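PDB 4OGD: succinate-semialdehyde dehydrogenase from Streptococcus pyogenes MGAS1882, which catalyses the oxidation of succinic semialdehyde to succinate with NADP+ as the cofactor. Local coordinates for residues E169-E173 with A174-A178; R255-A259 with G260-T264; Q359-F362 with G363-E367. All coordinates share one frame; numbering follows the deposited sequence.

All three contacts are local, and each lies within one continuous piece of chain. Interaction 1 comes first: it ends helix 161-173 and leads toward strand 181-183, at the edge of the six-stranded sheet. Interaction 2 takes in the last residues of helix 244-256, 255-256, and starts the loop toward strand 268-272. Interaction 3 brings the chain into strand 365-371, which lies next to strand 268-272 in the seven-stranded sheet. The contacts run in series; none nests in or crosses another. Interactions 2 and 3 touch, with centres about 8 Å apart, and Arg255 joins them. Interaction 1 stands apart: its nearest atoms lie about 17 Å from those of interaction 2.

Interaction 1 of 3, residues E169-E173 with A174-A178; sequences ELVLE and AGAEA
Leu172 O is gripped by two donors where helix 161-173 ends in a Schellman motif. Gly175 N binds it at 3.0 Å, from well above the carbonyl plane. A water donates to it as well, and also to Ala176 O, so it links the last turn to the departing chain. The second bond that defines the motif runs from Ala176 N to Val171 O, at 3.3 Å and an N-H...O angle of 148°. Its donor is tilted only slightly from the carbonyl plane. Ala174 N still makes the normal helical bond to Leu170 O, at 3.0 Å. Gly175 makes the reversal with a positive phi of 101°.

The motif also has its usual apolar contact. Val171 CG1 lies anti to the backbone N (chi1 167°), which brings it against Ala176 CB at 3.5 Å. Val171 and Ala176 pack on Phe142 and Phe146 of helix 136-148, respectively. Ala174 and Leu170 meet Val55 of helix 45-61. Glu173 forms a salt bridge with Arg61, and Glu177 one with Lys38. The chain then runs on toward strand 181-183. As it leaves, it passes the end of the Leu172 side chain, whose CD2 rests on Ala178 CA at 3.7 Å.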
loop_
_atom_site.group_PDB
_atom_site.type_symbol
_atom_site.label_atom_id
_atom_site.label_comp_id
_atom_site.label_asym_id
_atom_site.label_seq_id
_atom_site.Cartn_x
_atom_site.Cartn_y
_atom_site.Cartn_z
ATOM N N GLU A 169 -8.335 -21.216 17.991
ATOM C CA GLU A 169 -8.239 -22.001 19.228
ATOM C C GLU A 169 -6.801 -22.064 19.740
ATOM O O GLU A 169 -6.557 -21.991 20.952
ATOM C CB GLU A 169 -8.803 -23.412 19.007
ATOM C CG GLU A 169 -10.319 -23.423 18.885
ATOM C CD GLU A 169 -10.876 -24.714 18.308
ATOM O OE1 GLU A 169 -10.088 -25.600 17.921
ATOM O OE2 GLU A 169 -12.117 -24.833 18.256
ATOM N N LEU A 170 -5.859 -22.214 18.811
ATOM C CA LEU A 170 -4.431 -22.223 19.122
ATOM C C LEU A 170 -3.992 -20.941 19.831
ATOM O O LEU A 170 -3.288 -20.981 20.848
ATOM C CB LEU A 170 -3.631 -22.402 17.828
ATOM C CG LEU A 170 -2.122 -22.131 17.820
ATOM C CD1 LEU A 170 -1.378 -23.124 18.708
ATOM C CD2 LEU A 170 -1.562 -22.167 16.401
ATOM N N VAL A 171 -4.396 -19.804 19.280
ATOM C CA VAL A 171 -3.973 -18.511 19.805
ATOM C C VAL A 171 -4.566 -18.264 21.200
ATOM O O VAL A 171 -3.891 -17.736 22.089
ATOM C CB VAL A 171 -4.306 -17.382 18.797
ATOM C CG1 VAL A 171 -4.176 -16.010 19.428
ATOM C CG2 VAL A 171 -3.397 -17.507 17.583
ATOM N N LEU A 172 -5.820 -18.659 21.394
ATOM C CA LEU A 172 -6.439 -18.604 22.712
ATOM C C LEU A 172 -5.735 -19.548 23.690
ATOM O O LEU A 172 -5.478 -19.177 24.843
ATOM C CB LEU A 172 -7.924 -18.947 22.611
ATOM C CG LEU A 172 -8.747 -17.900 21.856
ATOM C CD1 LEU A 172 -10.092 -18.486 21.474
ATOM C CD2 LEU A 172 -8.928 -16.649 22.701
ATOM N N GLU A 173 -5.417 -20.755 23.229
ATOM C CA GLU A 173 -4.700 -21.722 24.061
ATOM C C GLU A 173 -3.352 -21.182 24.534
ATOM O O GLU A 173 -2.914 -21.473 25.653
ATOM C CB GLU A 173 -4.499 -23.049 23.321
ATOM C CG GLU A 173 -3.969 -24.167 24.234
ATOM C CD GLU A 173 -3.745 -25.482 23.515
ATOM O OE1 GLU A 173 -4.019 -25.561 22.300
ATOM O OE2 GLU A 173 -3.292 -26.446 24.181
ATOM N N ALA A 174 -2.709 -20.387 23.684
ATOM C CA ALA A 174 -1.410 -19.799 23.992
ATOM C C ALA A 174 -1.493 -18.663 25.008
ATOM O O ALA A 174 -0.465 -18.133 25.443
ATOM C CB ALA A 174 -0.723 -19.322 22.713
ATOM N N GLY A 175 -2.714 -18.271 25.363
ATOM C CA GLY A 175 -2.902 -17.267 26.396
ATOM C C GLY A 175 -3.204 -15.863 25.900
ATOM O O GLY A 175 -3.343 -14.941 26.699
ATOM N N ALA A 176 -3.305 -15.696 24.585
ATOM C CA ALA A 176 -3.612 -14.391 24.014
ATOM C C ALA A 176 -5.034 -13.997 24.380
ATOM O O ALA A 176 -5.911 -14.855 24.483
ATOM C CB ALA A 176 -3.444 -14.426 22.492
ATOM N N GLU A 177 -5.263 -12.702 24.580
ATOM C CA GLU A 177 -6.595 -12.235 24.941
ATOM C C GLU A 177 -7.568 -12.512 23.804
ATOM O O GLU A 177 -7.197 -12.426 22.632
ATOM C CB GLU A 177 -6.586 -10.743 25.282
ATOM C CG GLU A 177 -7.953 -10.224 25.689
ATOM C CD GLU A 177 -7.916 -8.881 26.383
ATOM O OE1 GLU A 177 -6.835 -8.482 26.863
ATOM O OE2 GLU A 177 -8.987 -8.240 26.452
ATOM N N ALA A 178 -8.793 -12.887 24.155
ATOM C CA ALA A 178 -9.855 -13.053 23.171
ATOM C C ALA A 178 -9.952 -11.812 22.292
ATOM O O ALA A 178 -10.013 -10.678 22.790
ATOM C CB ALA A 178 -11.186 -13.325 23.863
HETATM O O HOH W 1 -6.567 -16.980 26.045
#

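Interaction 2 of 3, residues R255-A259 with G260-T264; sequences RLYNA and GQVCT
The side chains of Tyr257 and Val262 cross at about a right angle, with Val262 CG2 at the ring edge, 3.9 Å from Tyr257 CD1. Between them the chain makes two overlapping type I' beta turns, centred on Asn258-Ala259 (close to the III' variant) and Ala259-Gly260. The turns run into the sequence Gly260-Gln261-Val262-Cys263, consistent with the active-site cysteine loop of aldehyde dehydrogenases. Besides the Tyr257 ring edge, Val262 CG2 touches Asn258 CB, at 3.6 Å.

The Gln261 side chain reaches back to Asn258 O. Its CG sits beside the backbone N (chi1 -54°), which carries the amide there. That oxygen is held twice, by Gln261 N at 2.9 Å and by Gln261 NE2 at 3.1 Å, from opposite faces of its carbonyl plane. The acceptor lies in the plane of the Gln261 amide, while OE1 binds Ser306 N. Asn258 ND2 bonds to Asn132 O. Gly260 N closes the first turn on Tyr257 O at 3.0 Å. Arg255 bends at chi2 and brings NH1 to Ser265 OG; the same NH1 makes a weak bond to Gly260 O, 3.2 Å away at the guanidinium edge.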
loop_
_atom_site.group_PDB
_atom_site.type_symbol
_atom_site.label_atom_id
_atom_site.label_comp_id
_atom_site.label_asym_id
_atom_site.label_seq_id
_atom_site.Cartn_x
_atom_site.Cartn_y
_atom_site.Cartn_z
ATOM N N ARG A 255 7.904 -28.237 -9.312
ATOM C CA ARG A 255 6.585 -28.201 -9.945
ATOM C C ARG A 255 5.515 -29.038 -9.245
ATOM O O ARG A 255 4.324 -28.742 -9.361
ATOM C CB ARG A 255 6.659 -28.577 -11.434
ATOM C CG ARG A 255 5.358 -28.302 -12.210
ATOM C CD ARG A 255 4.860 -26.872 -11.980
ATOM N NE ARG A 255 3.702 -26.558 -12.813
ATOM C CZ ARG A 255 2.564 -26.040 -12.363
ATOM N NH1 ARG A 255 2.419 -25.758 -11.072
ATOM N NH2 ARG A 255 1.566 -25.796 -13.207
ATOM N N LEU A 256 5.929 -30.073 -8.513
ATOM C CA LEU A 256 4.977 -31.030 -7.955
ATOM C C LEU A 256 4.741 -30.945 -6.444
ATOM O O LEU A 256 3.845 -31.600 -5.922
ATOM C CB LEU A 256 5.357 -32.462 -8.358
ATOM C CG LEU A 256 5.397 -32.707 -9.869
ATOM C CD1 LEU A 256 5.765 -34.144 -10.140
ATOM C CD2 LEU A 256 4.050 -32.403 -10.491
ATOM N N TYR A 257 5.528 -30.135 -5.748
ATOM C CA TYR A 257 5.258 -29.871 -4.337
ATOM C C TYR A 257 3.855 -29.285 -4.208
ATOM O O TYR A 257 3.460 -28.416 -5.001
ATOM C CB TYR A 257 6.306 -28.907 -3.788
ATOM C CG TYR A 257 6.050 -28.423 -2.386
ATOM C CD1 TYR A 257 5.334 -27.253 -2.164
ATOM C CD2 TYR A 257 6.551 -29.111 -1.290
ATOM C CE1 TYR A 257 5.098 -26.793 -0.902
ATOM C CE2 TYR A 257 6.320 -28.647 0.000
ATOM C CZ TYR A 257 5.589 -27.487 0.178
ATOM O OH TYR A 257 5.327 -26.994 1.435
ATOM N N ASN A 258 3.101 -29.774 -3.226
ATOM C CA ASN A 258 1.707 -29.371 -3.011
ATOM C C ASN A 258 0.857 -29.586 -4.262
ATOM O O ASN A 258 -0.076 -28.828 -4.535
ATOM C CB ASN A 258 1.617 -27.919 -2.504
ATOM C CG ASN A 258 0.361 -27.653 -1.674
ATOM O OD1 ASN A 258 -0.251 -28.568 -1.118
ATOM N ND2 ASN A 258 -0.014 -26.379 -1.570
ATOM N N ALA A 259 1.217 -30.626 -5.021
ATOM C CA ALA A 259 0.581 -30.970 -6.294
ATOM C C ALA A 259 0.523 -29.799 -7.268
ATOM O O ALA A 259 -0.385 -29.710 -8.097
ATOM C CB ALA A 259 -0.827 -31.577 -6.066
ATOM N N GLY A 260 1.498 -28.902 -7.168
ATOM C CA GLY A 260 1.588 -27.770 -8.077
ATOM C C GLY A 260 0.701 -26.600 -7.700
ATOM O O GLY A 260 0.673 -25.593 -8.408
ATOM N N GLN A 261 -0.004 -26.725 -6.576
ATOM C CA GLN A 261 -0.960 -25.712 -6.143
ATOM C C GLN A 261 -0.256 -24.634 -5.322
ATOM O O GLN A 261 -0.588 -24.399 -4.158
ATOM C CB GLN A 261 -2.062 -26.375 -5.322
ATOM C CG GLN A 261 -2.743 -27.538 -6.052
ATOM C CD GLN A 261 -3.718 -28.277 -5.155
ATOM O OE1 GLN A 261 -4.937 -28.198 -5.338
ATOM N NE2 GLN A 261 -3.186 -28.995 -4.169
ATOM N N VAL A 262 0.730 -23.985 -5.934
ATOM C CA VAL A 262 1.598 -23.064 -5.208
ATOM C C VAL A 262 1.750 -21.835 -6.077
ATOM O O VAL A 262 2.038 -21.955 -7.273
ATOM C CB VAL A 262 2.983 -23.699 -4.944
ATOM C CG1 VAL A 262 3.887 -22.751 -4.162
ATOM C CG2 VAL A 262 2.834 -24.998 -4.174
ATOM N N CYS A 263 1.521 -20.658 -5.503
ATOM C CA CYS A 263 1.642 -19.431 -6.281
ATOM C C CYS A 263 3.053 -19.272 -6.857
ATOM O O CYS A 263 3.220 -18.715 -7.945
ATOM C CB CYS A 263 1.257 -18.222 -5.429
ATOM S SG CYS A 263 2.141 -18.112 -3.877
ATOM N N THR A 264 4.053 -19.788 -6.138
ATOM C CA THR A 264 5.443 -19.768 -6.593
ATOM C C THR A 264 5.912 -21.119 -7.158
ATOM O O THR A 264 7.113 -21.423 -7.164
ATOM C CB THR A 264 6.410 -19.335 -5.460
ATOM O OG1 THR A 264 6.119 -20.081 -4.271
ATOM C CG2 THR A 264 6.271 -17.844 -5.168
#

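Interaction 3 of 3, residues Q359-F362 with G363-E367; sequences QEIF and GPVGE
Ile361 packs on Val365 across a tight bend, and both of its branches take part. Ile361 CG2 meets Val365 CG2 at 3.7 Å, and Ile361 CD1 meets Val365 CG1 at 3.9 Å. The two side chains cross at about a right angle. Ile361 CG1 lies beside its backbone N (chi1 -58°) and CD1 continues in extended form, so the tip also reaches the carboxylate of Glu367. There Ile361 CD1 lies 3.6 Å from Glu367 OE2, a methyl against an oxygen.

A water forms the next link. It accepts from Ile361 N at 2.9 Å. Its approach to Glu367 OE2 is very short, and the details of that bond, including which proton serves it, are doubtful.

The backbone sets up this meeting. Two inverse gamma turns, centred on Phe362 and Pro364, bend the chain just before strand 365-371. Their bonds are weak: Gly363 N to Ile361 O at 3.0 Å, and Val365 N to Gly363 O at 2.9 Å. The sequence Glu-Ile-Phe-Gly-Pro-Val recurs in aldehyde dehydrogenases, and this pair of turns is probably the shape it takes in relatives too.

Further out, Arg255 bonds through NH2 to Ile361 O and through NE to Val365 O, and so holds both sides of the bend, while Val314 and Ile318 of helix 308-323 lie on Val365 and Gln317 on Ile361. Gly366 makes backbone bonds with Thr345 and Ile347, and Glu367 with Phe269, so strand 365-371 lies between strands 345-348 and 268-272.

The centre of the contact is therefore apolar, with a buried carboxylate at its border. The water appears to link this carboxylate to the backbone. The positive charge of Arg255, whose side chain touches Glu367, may help to keep it ionised by proximity.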
loop_
_atom_site.group_PDB
_atom_site.type_symbol
_atom_site.label_atom_id
_atom_site.label_comp_id
_atom_site.label_asym_id
_atom_site.label_seq_id
_atom_site.Cartn_x
_atom_site.Cartn_y
_atom_site.Cartn_z
ATOM N N GLN A 359 -1.752 -18.264 -18.884
ATOM C CA GLN A 359 -2.594 -18.617 -17.732
ATOM C C GLN A 359 -1.852 -19.425 -16.688
ATOM O O GLN A 359 -1.067 -20.306 -17.027
ATOM C CB GLN A 359 -3.803 -19.442 -18.179
ATOM C CG GLN A 359 -4.854 -18.667 -18.931
ATOM C CD GLN A 359 -6.147 -19.448 -19.095
ATOM O OE1 GLN A 359 -6.448 -20.366 -18.318
ATOM N NE2 GLN A 359 -6.920 -19.090 -20.112
ATOM N N GLU A 360 -2.125 -19.146 -15.416
ATOM C CA GLU A 360 -1.596 -19.959 -14.322
ATOM C C GLU A 360 -2.400 -21.246 -14.185
ATOM O O GLU A 360 -3.626 -21.203 -14.055
ATOM C CB GLU A 360 -1.670 -19.174 -13.007
ATOM C CG GLU A 360 -1.320 -19.995 -11.776
ATOM C CD GLU A 360 -1.453 -19.202 -10.491
ATOM O OE1 GLU A 360 -2.391 -18.383 -10.396
ATOM O OE2 GLU A 360 -0.613 -19.389 -9.583
ATOM N N ILE A 361 -1.713 -22.390 -14.218
ATOM C CA ILE A 361 -2.345 -23.682 -13.958
ATOM C C ILE A 361 -2.004 -24.138 -12.540
ATOM O O ILE A 361 -0.840 -24.432 -12.229
ATOM C CB ILE A 361 -1.887 -24.758 -14.957
ATOM C CG1 ILE A 361 -2.197 -24.342 -16.396
ATOM C CG2 ILE A 361 -2.594 -26.078 -14.658
ATOM C CD1 ILE A 361 -1.737 -25.362 -17.431
ATOM N N PHE A 362 -3.020 -24.186 -11.685
ATOM C CA PHE A 362 -2.828 -24.495 -10.266
ATOM C C PHE A 362 -2.940 -26.001 -10.034
ATOM O O PHE A 362 -3.819 -26.482 -9.305
ATOM C CB PHE A 362 -3.859 -23.723 -9.426
ATOM C CG PHE A 362 -3.285 -23.049 -8.203
ATOM C CD1 PHE A 362 -3.738 -23.381 -6.933
ATOM C CD2 PHE A 362 -2.309 -22.067 -8.328
ATOM C CE1 PHE A 362 -3.223 -22.741 -5.791
ATOM C CE2 PHE A 362 -1.786 -21.426 -7.209
ATOM C CZ PHE A 362 -2.241 -21.768 -5.935
ATOM N N GLY A 363 -2.035 -26.739 -10.665
ATOM C CA GLY A 363 -2.001 -28.188 -10.559
ATOM C C GLY A 363 -0.695 -28.716 -11.105
ATOM O O GLY A 363 0.199 -27.943 -11.442
ATOM N N PRO A 364 -0.571 -30.049 -11.202
ATOM C CA PRO A 364 0.710 -30.688 -11.512
ATOM C C PRO A 364 0.997 -30.730 -13.001
ATOM O O PRO A 364 1.164 -31.813 -13.562
ATOM C CB PRO A 364 0.512 -32.112 -10.989
ATOM C CG PRO A 364 -0.962 -32.347 -11.121
ATOM C CD PRO A 364 -1.615 -31.024 -10.841
ATOM N N VAL A 365 1.061 -29.559 -13.628
ATOM C CA VAL A 365 1.228 -29.476 -15.069
ATOM C C VAL A 365 2.522 -28.769 -15.428
ATOM O O VAL A 365 2.632 -27.549 -15.295
ATOM C CB VAL A 365 0.041 -28.750 -15.734
ATOM C CG1 VAL A 365 0.217 -28.720 -17.243
ATOM C CG2 VAL A 365 -1.274 -29.425 -15.359
ATOM N N GLY A 366 3.503 -29.532 -15.894
ATOM C CA GLY A 366 4.744 -28.948 -16.359
ATOM C C GLY A 366 4.529 -28.299 -17.715
ATOM O O GLY A 366 3.739 -28.790 -18.521
ATOM N N GLU A 367 5.192 -27.171 -17.951
ATOM C CA GLU A 367 5.094 -26.479 -19.240
ATOM C C GLU A 367 6.491 -26.144 -19.717
ATOM O O GLU A 367 7.269 -25.537 -18.986
ATOM C CB GLU A 367 4.282 -25.192 -19.089
ATOM C CG GLU A 367 2.897 -25.399 -18.498
ATOM C CD GLU A 367 2.329 -24.121 -17.924
ATOM O OE1 GLU A 367 2.599 -23.047 -18.501
ATOM O OE2 GLU A 367 1.644 -24.188 -16.876
HETATM O O HOH W 2 0.725 -22.137 -15.747
#